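Local atomic coordinates of dimethyl-sulfide monooxygenase (Hyphomicrobium sulfonivorans, PDB entry 6AK1), a protein that oxidises dimethyl sulfide to methanethiol and formaldehyde with NADH and molecular oxygen, as the FMN-dependent large subunit of a two-component monooxygenase. Residues C53-D58 / V223-G228; N240-F245 / S430-L435; R272-I277 / R442-H447. All coordinates share one frame; numbering follows the deposited sequence.

Interaction 1: C53-D58 / V223-G228; sequences CLFIAD and VIFQAG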
loop_
_atom_site.group_PDB
_atom_site.type_symbol
_atom_site.label_atom_id
_atom_site.label_comp_id
_atom_site.label_asym_id
_atom_site.label_seq_id
_atom_site.Cartn_x
_atom_site.Cartn_y
_atom_site.Cartn_z
ATOM N N CYS A 53 -1.635 -10.650 -0.869
ATOM C CA CYS A 53 -0.777 -9.696 -0.186
ATOM C C CYS A 53 -1.480 -9.105 1.032
ATOM O O CYS A 53 -2.694 -8.881 1.011
ATOM C CB CYS A 53 -0.344 -8.588 -1.171
ATOM S SG CYS A 53 0.900 -7.439 -0.546
ATOM N N LEU A 54 -0.696 -8.849 2.092
ATOM C CA LEU A 54 -1.118 -8.013 3.216
ATOM C C LEU A 54 -0.552 -6.607 3.002
ATOM O O LEU A 54 0.662 -6.400 3.063
ATOM C CB LEU A 54 -0.651 -8.596 4.547
ATOM C CG LEU A 54 -0.933 -7.790 5.823
ATOM C CD1 LEU A 54 -2.421 -7.707 6.165
ATOM C CD2 LEU A 54 -0.152 -8.371 7.000
ATOM N N PHE A 55 -1.423 -5.651 2.748
ATOM C CA PHE A 55 -1.038 -4.278 2.439
ATOM C C PHE A 55 -1.141 -3.479 3.733
ATOM O O PHE A 55 -2.248 -3.243 4.234
ATOM C CB PHE A 55 -1.961 -3.736 1.350
ATOM C CG PHE A 55 -1.520 -2.448 0.720
ATOM C CD1 PHE A 55 -1.392 -1.288 1.470
ATOM C CD2 PHE A 55 -1.287 -2.385 -0.642
ATOM C CE1 PHE A 55 -1.014 -0.087 0.883
ATOM C CE2 PHE A 55 -0.917 -1.184 -1.249
ATOM C CZ PHE A 55 -0.786 -0.030 -0.480
ATOM N N ILE A 56 0.003 -3.079 4.288
ATOM C CA ILE A 56 0.046 -2.425 5.592
ATOM C C ILE A 56 0.282 -0.933 5.377
ATOM O O ILE A 56 1.372 -0.517 4.962
ATOM C CB ILE A 56 1.120 -3.045 6.501
ATOM C CG1 ILE A 56 0.905 -4.552 6.618
ATOM C CG2 ILE A 56 1.063 -2.425 7.910
ATOM C CD1 ILE A 56 2.004 -5.268 7.380
ATOM N N ALA A 57 -0.730 -0.122 5.684
ATOM C CA ALA A 57 -0.629 1.330 5.603
ATOM C C ALA A 57 0.155 1.886 6.797
ATOM O O ALA A 57 0.474 1.175 7.752
ATOM C CB ALA A 57 -2.021 1.962 5.539
ATOM N N ASP A 58 0.463 3.180 6.737
ATOM C CA ASP A 58 1.230 3.821 7.799
ATOM C C ASP A 58 1.062 5.333 7.720
ATOM O O ASP A 58 0.832 5.885 6.645
ATOM C CB ASP A 58 2.723 3.471 7.714
ATOM C CG ASP A 58 3.482 3.827 8.992
ATOM O OD1 ASP A 58 2.908 3.647 10.099
ATOM O OD2 ASP A 58 4.646 4.295 8.887
ATOM N N VAL A 223 8.574 -4.938 -5.122
ATOM C CA VAL A 223 7.417 -4.530 -5.902
ATOM C C VAL A 223 7.033 -3.121 -5.490
ATOM O O VAL A 223 6.956 -2.810 -4.297
ATOM C CB VAL A 223 6.249 -5.515 -5.700
ATOM C CG1 VAL A 223 5.024 -5.030 -6.460
ATOM C CG2 VAL A 223 6.632 -6.909 -6.172
ATOM N N ILE A 224 6.830 -2.249 -6.471
ATOM C CA ILE A 224 6.511 -0.854 -6.191
ATOM C C ILE A 224 4.998 -0.686 -6.147
ATOM O O ILE A 224 4.311 -0.903 -7.152
ATOM C CB ILE A 224 7.143 0.082 -7.229
ATOM C CG1 ILE A 224 8.644 -0.229 -7.374
ATOM C CG2 ILE A 224 6.926 1.518 -6.805
ATOM C CD1 ILE A 224 9.471 0.033 -6.099
ATOM N N PHE A 225 4.476 -0.320 -4.978
ATOM C CA PHE A 225 3.082 0.077 -4.825
ATOM C C PHE A 225 3.012 1.590 -4.685
ATOM O O PHE A 225 3.888 2.212 -4.076
ATOM C CB PHE A 225 2.428 -0.567 -3.595
ATOM C CG PHE A 225 2.185 -2.053 -3.716
ATOM C CD1 PHE A 225 2.342 -2.712 -4.922
ATOM C CD2 PHE A 225 1.786 -2.789 -2.606
ATOM C CE1 PHE A 225 2.109 -4.078 -5.013
ATOM C CE2 PHE A 225 1.543 -4.163 -2.695
ATOM C CZ PHE A 225 1.704 -4.802 -3.895
ATOM N N GLN A 226 1.964 2.183 -5.257
ATOM C CA GLN A 226 1.756 3.624 -5.162
ATOM C C GLN A 226 0.271 3.931 -5.186
ATOM O O GLN A 226 -0.517 3.213 -5.795
ATOM C CB GLN A 226 2.405 4.396 -6.308
ATOM C CG GLN A 226 3.893 4.390 -6.273
ATOM C CD GLN A 226 4.476 5.088 -7.463
ATOM O OE1 GLN A 226 4.722 4.470 -8.496
ATOM N NE2 GLN A 226 4.706 6.383 -7.329
ATOM N N ALA A 227 -0.093 5.021 -4.531
ATOM C CA ALA A 227 -1.459 5.504 -4.573
ATOM C C ALA A 227 -1.701 6.226 -5.888
ATOM O O ALA A 227 -0.819 6.930 -6.400
ATOM C CB ALA A 227 -1.732 6.439 -3.399
ATOM N N GLY A 228 -2.892 6.019 -6.450
ATOM C CA GLY A 228 -3.303 6.805 -7.597
ATOM C C GLY A 228 -3.274 8.290 -7.284
ATOM O O GLY A 228 -3.475 8.719 -6.145
#

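Interaction 2: N240-F245 / S430-L435; sequences NAEGMF and SLRRKL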
loop_
_atom_site.group_PDB
_atom_site.type_symbol
_atom_site.label_atom_id
_atom_site.label_comp_id
_atom_site.label_asym_id
_atom_site.label_seq_id
_atom_site.Cartn_x
_atom_site.Cartn_y
_atom_site.Cartn_z
ATOM N N ASN A 240 6.280 4.534 -12.235
ATOM C CA ASN A 240 6.961 3.629 -11.307
ATOM C C ASN A 240 6.110 2.471 -10.798
ATOM O O ASN A 240 6.662 1.406 -10.521
ATOM C CB ASN A 240 7.476 4.412 -10.096
ATOM C CG ASN A 240 8.552 5.393 -10.463
ATOM O OD1 ASN A 240 9.702 5.012 -10.690
ATOM N ND2 ASN A 240 8.187 6.663 -10.545
ATOM N N ALA A 241 4.795 2.648 -10.678
ATOM C CA ALA A 241 3.961 1.686 -9.968
ATOM C C ALA A 241 3.895 0.357 -10.704
ATOM O O ALA A 241 3.670 0.313 -11.916
ATOM C CB ALA A 241 2.547 2.242 -9.769
ATOM N N GLU A 242 4.102 -0.732 -9.970
ATOM C CA GLU A 242 3.687 -2.042 -10.448
ATOM C C GLU A 242 2.324 -2.447 -9.908
ATOM O O GLU A 242 1.603 -3.189 -10.577
ATOM C CB GLU A 242 4.735 -3.095 -10.089
ATOM C CG GLU A 242 6.128 -2.737 -10.610
ATOM C CD GLU A 242 7.212 -3.704 -10.141
ATOM O OE1 GLU A 242 7.500 -4.685 -10.865
ATOM O OE2 GLU A 242 7.768 -3.474 -9.038
ATOM N N GLY A 243 1.958 -1.973 -8.719
ATOM C CA GLY A 243 0.598 -2.048 -8.217
ATOM C C GLY A 243 0.149 -0.639 -7.880
ATOM O O GLY A 243 0.909 0.114 -7.253
ATOM N N MET A 244 -1.044 -0.238 -8.317
ATOM C CA MET A 244 -1.542 1.100 -8.033
ATOM C C MET A 244 -2.822 0.995 -7.223
ATOM O O MET A 244 -3.746 0.266 -7.601
ATOM C CB MET A 244 -1.775 1.899 -9.313
ATOM C CG MET A 244 -1.749 3.401 -9.059
ATOM S SD MET A 244 -1.938 4.376 -10.560
ATOM C CE MET A 244 -0.421 3.936 -11.413
ATOM N N PHE A 245 -2.864 1.722 -6.107
ATOM C CA PHE A 245 -3.941 1.638 -5.128
ATOM C C PHE A 245 -4.823 2.872 -5.321
ATOM O O PHE A 245 -4.376 4.003 -5.100
ATOM C CB PHE A 245 -3.342 1.546 -3.722
ATOM C CG PHE A 245 -4.347 1.461 -2.611
ATOM C CD1 PHE A 245 -5.649 1.002 -2.831
ATOM C CD2 PHE A 245 -3.992 1.845 -1.326
ATOM C CE1 PHE A 245 -6.574 0.921 -1.782
ATOM C CE2 PHE A 245 -4.909 1.766 -0.276
ATOM C CZ PHE A 245 -6.205 1.303 -0.506
ATOM N N SER A 430 8.798 -15.196 -6.504
ATOM C CA SER A 430 8.730 -13.944 -5.781
ATOM C C SER A 430 7.353 -13.292 -5.945
ATOM O O SER A 430 6.548 -13.659 -6.804
ATOM C CB SER A 430 9.822 -13.001 -6.276
ATOM O OG SER A 430 9.595 -12.663 -7.640
ATOM N N LEU A 431 7.102 -12.294 -5.099
ATOM C CA LEU A 431 5.866 -11.525 -5.202
ATOM C C LEU A 431 5.721 -10.900 -6.587
ATOM O O LEU A 431 4.630 -10.913 -7.172
ATOM C CB LEU A 431 5.830 -10.451 -4.109
ATOM C CG LEU A 431 4.574 -9.567 -4.076
ATOM C CD1 LEU A 431 3.319 -10.422 -3.941
ATOM C CD2 LEU A 431 4.661 -8.565 -2.935
ATOM N N ARG A 432 6.814 -10.370 -7.145
ATOM C CA ARG A 432 6.729 -9.810 -8.489
ATOM C C ARG A 432 6.378 -10.882 -9.511
ATOM O O ARG A 432 5.622 -10.625 -10.453
ATOM C CB ARG A 432 8.033 -9.115 -8.885
ATOM C CG ARG A 432 7.916 -8.510 -10.280
ATOM C CD ARG A 432 9.083 -7.615 -10.681
ATOM N NE ARG A 432 9.156 -6.387 -9.899
ATOM C CZ ARG A 432 10.110 -6.153 -9.005
ATOM N NH1 ARG A 432 10.125 -5.019 -8.332
ATOM N NH2 ARG A 432 11.055 -7.058 -8.806
ATOM N N ARG A 433 6.925 -12.090 -9.351
ATOM C CA ARG A 433 6.569 -13.159 -10.275
ATOM C C ARG A 433 5.092 -13.506 -10.149
ATOM O O ARG A 433 4.400 -13.685 -11.157
ATOM C CB ARG A 433 7.437 -14.392 -10.033
ATOM C CG ARG A 433 7.251 -15.466 -11.085
ATOM C CD ARG A 433 8.307 -16.556 -10.993
ATOM N NE ARG A 433 8.303 -17.384 -12.197
ATOM C CZ ARG A 433 7.447 -18.375 -12.430
ATOM N NH1 ARG A 433 6.510 -18.686 -11.537
ATOM N NH2 ARG A 433 7.525 -19.059 -13.566
ATOM N N LYS A 434 4.582 -13.560 -8.917
ATOM C CA LYS A 434 3.169 -13.860 -8.705
ATOM C C LYS A 434 2.258 -12.772 -9.276
ATOM O O LYS A 434 1.223 -13.083 -9.877
ATOM C CB LYS A 434 2.901 -14.053 -7.213
ATOM C CG LYS A 434 3.470 -15.330 -6.616
ATOM C CD LYS A 434 3.850 -15.112 -5.141
ATOM C CE LYS A 434 3.784 -16.402 -4.327
ATOM N NZ LYS A 434 4.838 -17.401 -4.639
ATOM N N LEU A 435 2.609 -11.491 -9.090
ATOM C CA LEU A 435 1.690 -10.407 -9.448
ATOM C C LEU A 435 1.903 -9.883 -10.866
ATOM O O LEU A 435 0.937 -9.711 -11.622
ATOM C CB LEU A 435 1.817 -9.242 -8.464
ATOM C CG LEU A 435 1.238 -9.456 -7.072
ATOM C CD1 LEU A 435 1.384 -8.187 -6.230
ATOM C CD2 LEU A 435 -0.221 -9.857 -7.166
#

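Interaction 3: R272-I277 / R442-H447; sequences RDSIKI and RVESTH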
loop_
_atom_site.group_PDB
_atom_site.type_symbol
_atom_site.label_atom_id
_atom_site.label_comp_id
_atom_site.label_asym_id
_atom_site.label_seq_id
_atom_site.Cartn_x
_atom_site.Cartn_y
_atom_site.Cartn_z
ATOM N N ARG A 272 -0.199 -1.557 -21.056
ATOM C CA ARG A 272 -1.419 -1.295 -20.302
ATOM C C ARG A 272 -1.576 -2.264 -19.133
ATOM O O ARG A 272 -2.188 -1.912 -18.117
ATOM C CB ARG A 272 -2.630 -1.362 -21.232
ATOM C CG ARG A 272 -2.517 -0.423 -22.419
ATOM C CD ARG A 272 -3.798 -0.395 -23.254
ATOM N NE ARG A 272 -4.917 0.233 -22.555
ATOM C CZ ARG A 272 -5.079 1.548 -22.440
ATOM N NH1 ARG A 272 -4.191 2.382 -22.968
ATOM N NH2 ARG A 272 -6.123 2.037 -21.790
ATOM N N ASP A 273 -1.029 -3.476 -19.246
ATOM C CA ASP A 273 -1.114 -4.459 -18.177
ATOM C C ASP A 273 0.128 -4.481 -17.284
ATOM O O ASP A 273 0.293 -5.410 -16.491
ATOM C CB ASP A 273 -1.381 -5.853 -18.762
ATOM C CG ASP A 273 -0.244 -6.362 -19.638
ATOM O OD1 ASP A 273 0.581 -5.542 -20.092
ATOM O OD2 ASP A 273 -0.177 -7.591 -19.877
ATOM N N SER A 274 1.001 -3.481 -17.392
ATOM C CA SER A 274 2.191 -3.404 -16.553
ATOM C C SER A 274 1.871 -2.978 -15.128
ATOM O O SER A 274 2.666 -3.242 -14.218
ATOM C CB SER A 274 3.199 -2.418 -17.152
ATOM O OG SER A 274 3.745 -2.917 -18.365
ATOM N N ILE A 275 0.734 -2.323 -14.923
ATOM C CA ILE A 275 0.308 -1.845 -13.616
ATOM C C ILE A 275 -0.925 -2.635 -13.223
ATOM O O ILE A 275 -1.885 -2.717 -13.998
ATOM C CB ILE A 275 -0.004 -0.339 -13.641
ATOM C CG1 ILE A 275 1.154 0.441 -14.269
ATOM C CG2 ILE A 275 -0.339 0.173 -12.240
ATOM C CD1 ILE A 275 0.905 1.955 -14.347
ATOM N N LYS A 276 -0.904 -3.216 -12.032
ATOM C CA LYS A 276 -2.074 -3.877 -11.483
ATOM C C LYS A 276 -2.782 -2.877 -10.585
ATOM O O LYS A 276 -2.140 -2.235 -9.750
ATOM C CB LYS A 276 -1.679 -5.135 -10.716
ATOM C CG LYS A 276 -0.738 -6.031 -11.489
ATOM C CD LYS A 276 -1.368 -6.477 -12.796
ATOM C CE LYS A 276 -0.313 -7.077 -13.721
ATOM N NZ LYS A 276 -0.901 -7.616 -14.982
ATOM N N ILE A 277 -4.089 -2.712 -10.783
ATOM C CA ILE A 277 -4.845 -1.637 -10.151
ATOM C C ILE A 277 -5.738 -2.236 -9.065
ATOM O O ILE A 277 -6.567 -3.113 -9.333
ATOM C CB ILE A 277 -5.662 -0.845 -11.184
ATOM C CG1 ILE A 277 -4.726 -0.250 -12.247
ATOM C CG2 ILE A 277 -6.459 0.242 -10.501
ATOM C CD1 ILE A 277 -5.424 0.537 -13.343
ATOM N N ARG A 442 12.203 -10.137 -11.560
ATOM C CA ARG A 442 12.807 -8.820 -11.678
ATOM C C ARG A 442 11.928 -7.919 -12.543
ATOM O O ARG A 442 11.044 -8.384 -13.267
ATOM C CB ARG A 442 14.213 -8.926 -12.265
ATOM C CG ARG A 442 15.139 -9.878 -11.498
ATOM C CD ARG A 442 16.548 -9.337 -11.483
ATOM N NE ARG A 442 17.520 -10.281 -12.011
ATOM C CZ ARG A 442 18.792 -9.983 -12.248
ATOM N NH1 ARG A 442 19.246 -8.754 -12.020
ATOM N NH2 ARG A 442 19.604 -10.914 -12.729
ATOM N N VAL A 443 12.168 -6.608 -12.442
ATOM C CA VAL A 443 11.305 -5.650 -13.122
ATOM C C VAL A 443 11.286 -5.888 -14.637
ATOM O O VAL A 443 12.258 -6.372 -15.234
ATOM C CB VAL A 443 11.755 -4.214 -12.815
ATOM C CG1 VAL A 443 11.361 -3.818 -11.380
ATOM C CG2 VAL A 443 13.282 -4.072 -13.068
ATOM N N GLU A 444 10.157 -5.545 -15.255
ATOM C CA GLU A 444 10.066 -5.502 -16.709
ATOM C C GLU A 444 11.133 -4.575 -17.280
ATOM O O GLU A 444 11.507 -3.574 -16.661
ATOM C CB GLU A 444 8.688 -4.996 -17.141
ATOM C CG GLU A 444 7.552 -5.972 -16.950
ATOM C CD GLU A 444 6.314 -5.500 -17.663
ATOM O OE1 GLU A 444 5.738 -4.471 -17.235
ATOM O OE2 GLU A 444 5.943 -6.130 -18.677
ATOM N N SER A 445 11.604 -4.896 -18.491
ATOM C CA SER A 445 12.624 -4.063 -19.125
ATOM C C SER A 445 12.125 -2.652 -19.418
ATOM O O SER A 445 12.945 -1.738 -19.557
ATOM C CB SER A 445 13.117 -4.715 -20.414
ATOM O OG SER A 445 12.063 -4.771 -21.352
ATOM N N THR A 446 10.808 -2.449 -19.500
ATOM C CA THR A 446 10.220 -1.120 -19.659
ATOM C C THR A 446 10.034 -0.391 -18.331
ATOM O O THR A 446 9.612 0.772 -18.332
ATOM C CB THR A 446 8.861 -1.207 -20.372
ATOM O OG1 THR A 446 7.929 -1.942 -19.562
ATOM C CG2 THR A 446 9.001 -1.890 -21.743
ATOM N N HIS A 447 10.327 -1.049 -17.188
ATOM C CA HIS A 447 10.196 -0.356 -15.912
ATOM C C HIS A 447 11.410 0.544 -15.704
ATOM O O HIS A 447 12.518 0.161 -16.069
ATOM C CB HIS A 447 10.083 -1.357 -14.756
ATOM C CG HIS A 447 9.763 -0.721 -13.440
ATOM N ND1 HIS A 447 10.719 -0.100 -12.661
ATOM C CD2 HIS A 447 8.586 -0.575 -12.783
ATOM C CE1 HIS A 447 10.143 0.397 -11.580
ATOM N NE2 HIS A 447 8.849 0.125 -11.631
HETATM O O HOH W 1 2.887 -6.660 -17.995
HETATM O O HOH W 2 5.435 -3.450 -14.817
#

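Interaction 1: C53-D58 / V223-G228
Phe55 and Phe225 reach toward each other from two strands of the same parallel sheet that are not neighbours in it, and aromatic packing is the main part of their contact. The two rings lie almost parallel, their planes only 4° apart, yet they are displaced so far that little of one ring lies over the other, with centroids 5.5 Å apart. The meeting is therefore made by one flank of each ring: CE2 of Phe55 comes to 3.4 Å from CD2 of Phe225. First torsions of different kinds bring this about. In Phe55, CG stands anti to the backbone N (chi1 -168°), whereas in Phe225 it stands anti to the carbonyl carbon (chi1 -71°), and the two side chains pass antiparallel.

A sulfur-aromatic contact adds to the pair. Cys53 SG sits at the edge of the Phe225 ring, near its plane, 4.0 Å from CE2. Cysteine suits this place because its compact, polarisable thiol can meet the ring's weakly positive hydrogens without crowding it.

Further apolar packing surrounds the group. Phe10 and Phe245 set their rings steeply against Phe55, while Ala131 touches Phe225, and all three contact residues are buried.

Inward-pointing aromatics from strands 53-57 and 223-227, separated in the sheet by strands 100-106 and 130-135, fill the interior of a TIM barrel of the luciferase-like monooxygenase family. Strand 53-57 runs on to Asp58, a probable FMN ligand by similarity, and its Ile56 O accepts from the hydroxyl OG1 of Thr104, which probably also binds FMN.

Interaction 2: N240-F245 / S430-L435
Arg432, near the start of the short helix 431-435, reaches to Glu242, which lies just before strand 243-246, and the arginine can be followed outward from CB. CG leaves anti to the backbone N, and a bend at chi3 turns the end of the chain to the glutamate. CG itself passes 3.9 Å from Glu242 OE1, and Arg432 CD closes to 3.3 Å from Glu242 OE1. Next comes NE, which donates to Glu242 OE1 at 2.6 Å. At the tip, NH1 donates to Glu242 OE2 at 2.9 Å and also donates to Thr221 O, while NH2 is held by Gly441 O.

The grip is side-on and bidentate: each carboxylate oxygen offers its syn lone pair, and guanidinium and carboxylate lie nearly coplanar, 18° apart. Both bonds are fairly straight, the one from NE at 157° and the one from NH1 at 162°. Arginine suits the place because its flat group can serve a carboxylate and two backbone carbonyls at once. A leucine here would probably leave the buried Glu242 charge without its mate and the carbonyls of Thr221 and Gly441 without these donors.

Glu242 OE2 also accepts from Ile224 N, which helps to fix the carboxylate's rotation. With both groups buried, the paired charges probably stabilise each other's ionised form, and the two syn lone pairs and two in-plane N-H groups fix how the planes are turned against each other where the helix is tied to the start of strand 243-246.

Interaction 3: R272-I277 / R442-H447
The carboxylate of Glu444 is the flat group that meets the other segment: its OE1 accepts a hydrogen bond from Ser274 OG at 2.8 Å, through the syn lone pair, the one lying toward OE2. The imidazole of His447, close by in the same loop, has Val443 CG1 over one face, 3.9 Å above the plane and displaced toward the rim. The ring of Tyr169 meets it steeply, and both nitrogens of the imidazole are engaged, NE2 with Asn240 O and ND1 with Ala449 N.

Glu444 reaches the serine with CG anti to the carbonyl carbon (chi1 -73°) and an extended chain beyond, which carries its charge across from the loop. Serine suits the other side because its short hydroxyl can act both ways: OG gives its proton to the glutamate while accepting from Ser271 N.

Water reinforces the direct bond. Water 2 donates to Ser274 O at 2.8 Å and to Glu444 OE1 at 2.6 Å, so OE1 is gripped both by the hydroxyl and by a bridge to the same residue's backbone. Water 1, 3.2 Å from Glu444 OE2, also lies by Asp273 O, a weak bond; more acceptors surround it than it has protons to give, so this bridge is less certain.

Each side is braced internally. Lys276 NZ donates to Asp273 O at 2.9 Å, in the carbonyl plane, and a type I beta turn from Glu444 to His447 is closed by His447 N bonding Glu444 O at 2.8 Å.

This polar, hydrated contact fastens the loop after helix 431-435 to the turn that leads into strand 276-284, at the N-terminal end of a TIM-barrel strand, the end away from where such barrels carry their active sites.

How the interactions relate
The three contacts run outward from the middle of the fold. Interaction 1 lies at the chain's centre and is wholly apolar, as befits a barrel interior; interaction 2, its centre about 11 Å from the centre of the chain, is buried but ionic; interaction 3, its centre about 17 Å from that point, is partly buried and uses water. Their barrel segments 223-228, 240-245 and 272-277 belong to consecutive parallel strands, joined by probable backbone hydrogen bonds such as Gln226 O to Phe245 N and Met244 N to Lys276 O. Interaction 1 joins strand to strand across the barrel, whereas interactions 2 and 3 attach a C-terminal helix and loop to the N-terminal ends of barrel strands.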